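Local coordinates for envelope glycoprotein (Bourbon virus, PDB 5ZKX) that probably drives fusion of the viral envelope with a host-cell membrane, as a gp64-family glycoprotein captured here in its postfusion form, at residues S419-D422 and G423-F426. Residues are numbered along the deposited sequence; the frame is centred on the assembly and turned at random.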
# COMPACT_ATOMS: atom_id res chain seq x y z
N SER A 419 -6.84 4.05 12.13
CA SER A 419 -8.06 4.84 12.03
C SER A 419 -9.18 4.07 11.34
O SER A 419 -10.36 4.34 11.58
CB SER A 419 -7.78 6.15 11.30
OG SER A 419 -7.03 5.93 10.12
N ASP A 420 -8.83 3.10 10.50
CA ASP A 420 -9.84 2.30 9.81
C ASP A 420 -10.44 1.21 10.69
O ASP A 420 -11.37 0.53 10.24
CB ASP A 420 -9.23 1.65 8.56
CG ASP A 420 -9.14 2.61 7.40
OD1 ASP A 420 -9.89 3.61 7.38
OD2 ASP A 420 -8.33 2.35 6.49
N GLU A 421 -9.94 1.02 11.90
CA GLU A 421 -10.49 -0.01 12.78
C GLU A 421 -11.92 0.34 13.17
O GLU A 421 -12.31 1.50 13.24
CB GLU A 421 -9.62 -0.17 14.02
CG GLU A 421 -8.25 -0.73 13.72
CD GLU A 421 -7.34 -0.77 14.93
OE1 GLU A 421 -7.86 -0.66 16.06
OE2 GLU A 421 -6.12 -0.91 14.75
N ASP A 422 -12.71 -0.71 13.42
CA ASP A 422 -14.15 -0.52 13.63
C ASP A 422 -14.43 0.39 14.81
O ASP A 422 -15.33 1.24 14.75
CB ASP A 422 -14.82 -1.88 13.83
CG ASP A 422 -15.19 -2.54 12.52
OD1 ASP A 422 -14.90 -1.95 11.46
OD2 ASP A 422 -15.78 -3.64 12.56
N GLY A 423 -13.68 0.23 15.90
CA GLY A 423 -13.92 1.06 17.08
C GLY A 423 -13.59 2.52 16.83
O GLY A 423 -14.38 3.41 17.16
N TRP A 424 -12.42 2.78 16.24
CA TRP A 424 -12.03 4.16 15.97
C TRP A 424 -12.82 4.76 14.82
O TRP A 424 -12.91 5.99 14.74
CB TRP A 424 -10.53 4.22 15.68
CG TRP A 424 -9.70 3.57 16.75
CD1 TRP A 424 -8.73 2.63 16.58
CD2 TRP A 424 -9.78 3.81 18.16
NE1 TRP A 424 -8.19 2.27 17.79
CE2 TRP A 424 -8.83 2.98 18.78
CE3 TRP A 424 -10.57 4.64 18.96
CZ2 TRP A 424 -8.64 2.97 20.16
CZ3 TRP A 424 -10.38 4.63 20.33
CH2 TRP A 424 -9.42 3.79 20.91
N THR A 425 -13.38 3.94 13.94
CA THR A 425 -14.29 4.46 12.94
C THR A 425 -15.63 4.82 13.56
O THR A 425 -16.25 5.82 13.18
CB THR A 425 -14.47 3.43 11.82
OG1 THR A 425 -13.19 3.10 11.27
CG2 THR A 425 -15.36 3.98 10.72
N PHE A 426 -16.08 4.03 14.54
CA PHE A 426 -17.27 4.39 15.31
C PHE A 426 -17.07 5.72 16.02
O PHE A 426 -17.95 6.58 16.02
CB PHE A 426 -17.58 3.28 16.31
CG PHE A 426 -18.74 3.59 17.23
CD1 PHE A 426 -20.04 3.37 16.82
CD2 PHE A 426 -18.51 4.08 18.50
CE1 PHE A 426 -21.10 3.65 17.66
CE2 PHE A 426 -19.57 4.36 19.35
CZ PHE A 426 -20.87 4.14 18.92
O HOH W 1 -11.20 6.72 12.30
O HOH W 2 -12.81 4.16 8.57
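Thr425 reaches back one helical turn to the carbonyl of Glu421 and takes hold of it twice. Its backbone N lies 2.8 Å from Glu421 O, nearly in line with the C=O bond, while its hydroxyl OG1 gives a second hydrogen bond to the same Glu421 O at 2.7 Å. The hydroxyl donor sits above the carbonyl plane, 51° out of it, so the two donors approach the oxygen from different directions. What puts OG1 there is a chi1 of -57°, which turns the hydroxyl beside Thr425's own backbone N and sends CG2 the other way. With its proton directed to Glu421 O, OG1 accepts from a water at 2.9 Å; the same water donates to Asp420 OD1, linking the two side chains. A second water spans the carbonyls of Ser419 and Trp424, its bond to Trp424 O being weak.

Glu421 and Trp424 lie side by side and point the same way. The Glu421 chain is extended beyond CG, placing Glu421 OE1 3.4 Å from both NE1 and CD1 of Trp424, with carboxylate and indole planes 37° apart. Closer to the backbone, Glu421 CB lies 3.9 Å from Trp424 CD1. Trp424, a buried residue, also packs on Met167 and Pro168. Across the subunit boundary, Asp420 packs on His280 of a second subunit, with a weak hydrogen bond from Ala281 N of that subunit to Asp420 OD2.

The next backbone bond, Phe426 N to Asp422 O at 2.9 Å, continues the helical pattern, while the Phe426 side chain turns away from the loop and packs on Thr146 of strand 134-148. Altogether this is the opening turn of helix 422-437, with Glu421 at the N-cap position and its carbonyl starting the i to i+4 ladder.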